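Local structure of metal-dependent phosphohydrolase, HDOD domain-containing (Geobacter sulfurreducens, 3HC1) at residues Ile36-Val50 / Val86-Phe99. The protein is of unknown function but binds two iron ions through its HD-type centre and is probably a metal-dependent phosphohydrolase. Sequence-based numbering, arbitrary orientation.
Sequences IAGKLNDPDVAIDEV and VIYLGLDLLREAIF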
loop_
_atom_site.group_PDB
_atom_site.type_symbol
_atom_site.label_atom_id
_atom_site.label_comp_id
_atom_site.label_asym_id
_atom_site.label_seq_id
_atom_site.Cartn_x
_atom_site.Cartn_y
_atom_site.Cartn_z
ATOM N N ILE A 36 -6.991 14.046 -1.860
ATOM C CA ILE A 36 -6.968 13.389 -0.539
ATOM C C ILE A 36 -5.537 13.176 -0.057
ATOM O O ILE A 36 -5.202 13.562 1.050
ATOM C CB ILE A 36 -7.773 12.048 -0.516
ATOM C CG1 ILE A 36 -9.279 12.346 -0.531
ATOM C CG2 ILE A 36 -7.478 11.260 0.770
ATOM C CD1 ILE A 36 -10.128 11.129 -0.752
ATOM N N ALA A 37 -4.707 12.563 -0.893
ATOM C CA ALA A 37 -3.261 12.473 -0.647
ATOM C C ALA A 37 -2.634 13.776 -0.160
ATOM O O ALA A 37 -1.778 13.748 0.730
ATOM C CB ALA A 37 -2.550 11.999 -1.901
ATOM N N GLY A 38 -3.059 14.910 -0.727
ATOM C CA GLY A 38 -2.564 16.242 -0.315
ATOM C C GLY A 38 -3.052 16.824 1.008
ATOM O O GLY A 38 -2.356 17.647 1.639
ATOM N N LYS A 39 -4.233 16.396 1.455
ATOM C CA LYS A 39 -4.897 16.995 2.618
ATOM C C LYS A 39 -4.782 16.173 3.919
ATOM O O LYS A 39 -5.299 16.561 4.966
ATOM C CB LYS A 39 -6.375 17.209 2.271
ATOM C CG LYS A 39 -6.646 18.090 1.030
ATOM C CD LYS A 39 -6.915 19.538 1.415
ATOM C CE LYS A 39 -7.062 20.441 0.187
ATOM N NZ LYS A 39 -8.405 20.396 -0.494
ATOM N N LEU A 40 -4.086 15.049 3.869
ATOM C CA LEU A 40 -4.075 14.126 4.981
ATOM C C LEU A 40 -3.687 14.733 6.326
ATOM O O LEU A 40 -4.132 14.244 7.382
ATOM C CB LEU A 40 -3.183 12.926 4.641
ATOM C CG LEU A 40 -3.813 11.974 3.611
ATOM C CD1 LEU A 40 -2.821 10.952 3.098
ATOM C CD2 LEU A 40 -5.070 11.292 4.221
ATOM N N ASN A 41 -2.878 15.794 6.311
ATOM C CA ASN A 41 -2.396 16.394 7.567
ATOM C C ASN A 41 -3.255 17.536 8.136
ATOM O O ASN A 41 -2.988 17.987 9.248
ATOM C CB ASN A 41 -0.934 16.833 7.412
ATOM C CG ASN A 41 0.003 15.648 7.292
ATOM O OD1 ASN A 41 -0.140 14.672 8.021
ATOM N ND2 ASN A 41 0.960 15.727 6.375
ATOM N N ASP A 42 -4.285 17.959 7.395
ATOM C CA ASP A 42 -5.165 19.059 7.797
ATOM C C ASP A 42 -6.297 18.510 8.711
ATOM O O ASP A 42 -7.256 17.904 8.214
ATOM C CB ASP A 42 -5.742 19.751 6.539
ATOM C CG ASP A 42 -4.721 19.859 5.391
ATOM O OD1 ASP A 42 -3.637 19.242 5.491
ATOM O OD2 ASP A 42 -4.998 20.546 4.381
ATOM N N PRO A 43 -6.204 18.728 10.043
ATOM C CA PRO A 43 -7.308 18.203 10.874
ATOM C C PRO A 43 -8.677 18.931 10.719
ATOM O O PRO A 43 -9.718 18.356 11.058
ATOM C CB PRO A 43 -6.779 18.363 12.316
ATOM C CG PRO A 43 -5.451 19.145 12.214
ATOM C CD PRO A 43 -5.323 19.631 10.815
ATOM N N ASP A 44 -8.669 20.165 10.210
ATOM C CA ASP A 44 -9.864 21.022 10.229
ATOM C C ASP A 44 -10.522 21.206 8.869
ATOM O O ASP A 44 -11.003 22.291 8.561
ATOM C CB ASP A 44 -9.524 22.393 10.831
ATOM C CG ASP A 44 -8.763 22.276 12.138
ATOM O OD1 ASP A 44 -9.198 21.496 13.019
ATOM O OD2 ASP A 44 -7.716 22.945 12.274
ATOM N N VAL A 45 -10.562 20.147 8.066
ATOM C CA VAL A 45 -11.334 20.171 6.821
ATOM C C VAL A 45 -12.799 19.782 7.136
ATOM O O VAL A 45 -13.063 18.938 8.002
ATOM C CB VAL A 45 -10.712 19.255 5.755
ATOM C CG1 VAL A 45 -11.513 19.313 4.469
ATOM C CG2 VAL A 45 -9.242 19.646 5.527
ATOM N N ALA A 46 -13.742 20.433 6.457
ATOM C CA ALA A 46 -15.164 20.187 6.654
ATOM C C ALA A 46 -15.554 18.861 6.010
ATOM O O ALA A 46 -15.325 18.651 4.817
ATOM C CB ALA A 46 -15.990 21.326 6.060
ATOM N N ILE A 47 -16.153 17.976 6.806
ATOM C CA ILE A 47 -16.485 16.626 6.347
ATOM C C ILE A 47 -17.432 16.676 5.140
ATOM O O ILE A 47 -17.258 15.930 4.165
ATOM C CB ILE A 47 -17.003 15.715 7.529
ATOM C CG1 ILE A 47 -16.961 14.226 7.150
ATOM C CG2 ILE A 47 -18.393 16.136 8.018
ATOM C CD1 ILE A 47 -17.125 13.297 8.342
ATOM N N ASP A 48 -18.393 17.599 5.187
ATOM C CA ASP A 48 -19.375 17.744 4.122
ATOM C C ASP A 48 -18.760 18.184 2.821
ATOM O O ASP A 48 -19.294 17.867 1.769
ATOM C CB ASP A 48 -20.486 18.705 4.540
ATOM C CG ASP A 48 -21.298 18.157 5.680
ATOM O OD1 ASP A 48 -21.670 16.963 5.611
ATOM O OD2 ASP A 48 -21.536 18.903 6.647
ATOM N N GLU A 49 -17.630 18.881 2.879
ATOM C CA GLU A 49 -16.891 19.202 1.649
ATOM C C GLU A 49 -16.363 17.942 1.027
ATOM O O GLU A 49 -16.496 17.750 -0.185
ATOM C CB GLU A 49 -15.754 20.172 1.914
ATOM C CG GLU A 49 -16.270 21.536 2.318
ATOM C CD GLU A 49 -15.190 22.427 2.848
ATOM O OE1 GLU A 49 -13.993 22.085 2.663
ATOM O OE2 GLU A 49 -15.546 23.463 3.451
ATOM N N VAL A 50 -15.793 17.072 1.860
ATOM C CA VAL A 50 -15.289 15.768 1.387
ATOM C C VAL A 50 -16.456 14.921 0.816
ATOM O O VAL A 50 -16.387 14.400 -0.318
ATOM C CB VAL A 50 -14.557 15.010 2.520
ATOM C CG1 VAL A 50 -14.000 13.686 2.024
ATOM C CG2 VAL A 50 -13.454 15.881 3.110
ATOM N N VAL A 86 -20.749 9.340 6.616
ATOM C CA VAL A 86 -20.196 10.599 7.152
ATOM C C VAL A 86 -20.297 10.702 8.693
ATOM O O VAL A 86 -19.310 11.000 9.396
ATOM C CB VAL A 86 -20.875 11.797 6.484
ATOM C CG1 VAL A 86 -20.663 13.114 7.296
ATOM C CG2 VAL A 86 -20.390 11.904 5.028
ATOM N N ILE A 87 -21.492 10.408 9.193
ATOM C CA ILE A 87 -21.807 10.536 10.606
ATOM C C ILE A 87 -21.006 9.517 11.370
ATOM O O ILE A 87 -20.451 9.850 12.410
ATOM C CB ILE A 87 -23.320 10.326 10.892
ATOM C CG1 ILE A 87 -24.164 11.447 10.276
ATOM C CG2 ILE A 87 -23.602 10.288 12.385
ATOM C CD1 ILE A 87 -25.656 11.135 10.281
ATOM N N TYR A 88 -20.920 8.295 10.840
ATOM C CA TYR A 88 -20.351 7.184 11.587
ATOM C C TYR A 88 -18.857 7.006 11.426
ATOM O O TYR A 88 -18.195 6.664 12.391
ATOM C CB TYR A 88 -21.139 5.878 11.335
ATOM C CG TYR A 88 -22.457 5.875 12.129
ATOM C CD1 TYR A 88 -23.507 6.737 11.782
ATOM C CD2 TYR A 88 -22.616 5.074 13.283
ATOM C CE1 TYR A 88 -24.688 6.759 12.515
ATOM C CE2 TYR A 88 -23.802 5.091 14.023
ATOM C CZ TYR A 88 -24.836 5.935 13.630
ATOM O OH TYR A 88 -26.025 6.012 14.349
ATOM N N LEU A 89 -18.302 7.268 10.250
ATOM C CA LEU A 89 -16.855 7.086 10.039
ATOM C C LEU A 89 -16.029 8.258 10.558
ATOM O O LEU A 89 -14.928 8.068 11.059
ATOM C CB LEU A 89 -16.534 6.875 8.557
ATOM C CG LEU A 89 -16.560 5.461 7.953
ATOM C CD1 LEU A 89 -17.830 4.689 8.250
ATOM C CD2 LEU A 89 -16.348 5.547 6.428
ATOM N N GLY A 90 -16.550 9.471 10.423
ATOM C CA GLY A 90 -15.755 10.678 10.654
ATOM C C GLY A 90 -14.753 10.936 9.523
ATOM O O GLY A 90 -14.604 10.138 8.584
ATOM N N LEU A 91 -14.061 12.067 9.638
ATOM C CA LEU A 91 -13.283 12.651 8.540
ATOM C C LEU A 91 -12.168 11.714 8.063
ATOM O O LEU A 91 -12.046 11.464 6.868
ATOM C CB LEU A 91 -12.699 14.007 8.969
ATOM C CG LEU A 91 -11.714 14.784 8.081
ATOM C CD1 LEU A 91 -12.362 15.212 6.765
ATOM C CD2 LEU A 91 -11.152 15.972 8.844
ATOM N N ASP A 92 -11.379 11.177 8.993
ATOM C CA ASP A 92 -10.246 10.334 8.590
ATOM C C ASP A 92 -10.649 9.008 7.922
ATOM O O ASP A 92 -10.143 8.681 6.827
ATOM C CB ASP A 92 -9.295 10.099 9.771
ATOM C CG ASP A 92 -8.626 11.372 10.246
ATOM O OD1 ASP A 92 -8.759 12.428 9.587
ATOM O OD2 ASP A 92 -7.969 11.317 11.298
ATOM N N LEU A 93 -11.543 8.244 8.548
ATOM C CA LEU A 93 -12.003 7.004 7.933
ATOM C C LEU A 93 -12.768 7.270 6.616
ATOM O O LEU A 93 -12.713 6.452 5.682
ATOM C CB LEU A 93 -12.806 6.147 8.899
ATOM C CG LEU A 93 -12.016 5.523 10.064
ATOM C CD1 LEU A 93 -12.937 4.943 11.158
ATOM C CD2 LEU A 93 -11.050 4.464 9.567
ATOM N N LEU A 94 -13.461 8.409 6.510
ATOM C CA LEU A 94 -14.094 8.730 5.232
ATOM C C LEU A 94 -13.053 8.994 4.097
ATOM O O LEU A 94 -13.227 8.477 3.001
ATOM C CB LEU A 94 -15.078 9.883 5.337
ATOM C CG LEU A 94 -15.916 10.223 4.087
ATOM C CD1 LEU A 94 -16.807 9.075 3.705
ATOM C CD2 LEU A 94 -16.732 11.498 4.334
ATOM N N ARG A 95 -12.041 9.819 4.362
ATOM C CA ARG A 95 -10.909 10.040 3.430
ATOM C C ARG A 95 -10.299 8.692 3.037
ATOM O O ARG A 95 -10.011 8.439 1.876
ATOM C CB ARG A 95 -9.813 10.912 4.055
ATOM C CG ARG A 95 -10.067 12.462 4.165
ATOM C CD ARG A 95 -9.129 13.049 5.264
ATOM N NE ARG A 95 -8.938 14.484 5.155
ATOM C CZ ARG A 95 -8.444 15.281 6.110
ATOM N NH1 ARG A 95 -8.059 14.808 7.297
ATOM N NH2 ARG A 95 -8.349 16.587 5.882
ATOM N N GLU A 96 -10.099 7.832 4.028
ATOM C CA GLU A 96 -9.535 6.512 3.809
ATOM C C GLU A 96 -10.396 5.660 2.924
ATOM O O GLU A 96 -9.901 5.009 2.034
ATOM C CB GLU A 96 -9.377 5.773 5.136
ATOM C CG GLU A 96 -8.588 4.511 5.023
ATOM C CD GLU A 96 -8.303 3.878 6.364
ATOM O OE1 GLU A 96 -7.572 4.496 7.179
ATOM O OE2 GLU A 96 -8.790 2.746 6.593
ATOM N N ALA A 97 -11.692 5.633 3.198
ATOM C CA ALA A 97 -12.629 4.811 2.417
ATOM C C ALA A 97 -12.733 5.329 0.966
ATOM O O ALA A 97 -12.764 4.540 0.004
ATOM C CB ALA A 97 -14.004 4.779 3.085
ATOM N N ILE A 98 -12.822 6.647 0.815
ATOM C CA ILE A 98 -12.892 7.274 -0.530
ATOM C C ILE A 98 -11.603 6.978 -1.345
ATOM O O ILE A 98 -11.654 6.561 -2.522
ATOM C CB ILE A 98 -13.162 8.811 -0.447
ATOM C CG1 ILE A 98 -14.579 9.077 0.107
ATOM C CG2 ILE A 98 -13.057 9.432 -1.823
ATOM C CD1 ILE A 98 -14.924 10.542 0.289
ATOM N N PHE A 99 -10.468 7.193 -0.694
ATOM C CA PHE A 99 -9.196 6.908 -1.307
ATOM C C PHE A 99 -9.155 5.470 -1.854
ATOM O O PHE A 99 -8.783 5.247 -2.996
ATOM C CB PHE A 99 -8.067 7.122 -0.301
ATOM C CG PHE A 99 -6.718 6.875 -0.869
ATOM C CD1 PHE A 99 -6.046 7.889 -1.530
ATOM C CD2 PHE A 99 -6.122 5.636 -0.750
ATOM C CE1 PHE A 99 -4.794 7.660 -2.066
ATOM C CE2 PHE A 99 -4.858 5.407 -1.295
ATOM C CZ PHE A 99 -4.214 6.427 -1.943
#
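I47 and V50, on the first turn of helix 47-54, lie against helix 82-108. I47 is a knob in a hole made by V86, G90, L91 and L94. Its CG1 is anti to the backbone N (chi1 -163°), and the extended branch carries CD1 to the kink of the long helix. There I47 CD1 meets V86 O at 3.3 Å and L91 N at 3.5 Å. G90 has a positive phi, and at the kink the backbone N atoms of L91 and D92 drop out of the helical hydrogen-bonding pattern. V50 splits its methyls: V50 CG1 reaches I98 CD1 at 3.7 Å, while CG2 touches L91 CD1, the two side chains crossing at about a right angle. Farther along, I36 of helix 31-39 lays CD1 across I98 CG2 at 3.6 Å, and its CG2 lies near F99 CB.

R95 forms the polar edge. Its chain is extended from CG to NE and carries the guanidinium into the loop between the two short helices. R95 NH2 donates to D42 O at 2.9 Å; this bond is fairly straight (164°) and lies in both the carbonyl and guanidinium planes. NH1 adds a weak bond to the same oxygen and a weak, bent one to D92 OD1 within a salt bridge. K39 O lies over one face of the group and L91 CG over the opposite one, while V45 CG2 packs at the edge. Replacing R95 by alanine removes both donors and is likely to leave the loop less firmly tied to the long helix.

V64 of helix 58-69 also touches L94 and I98. Two short helices and their joining loop thus pack on a long kinked helix within the all-helical HDOD domain. The contact is set apart from the di-iron HD site, although the F99 side chain comes within about 10 Å of that of the iron ligand H152.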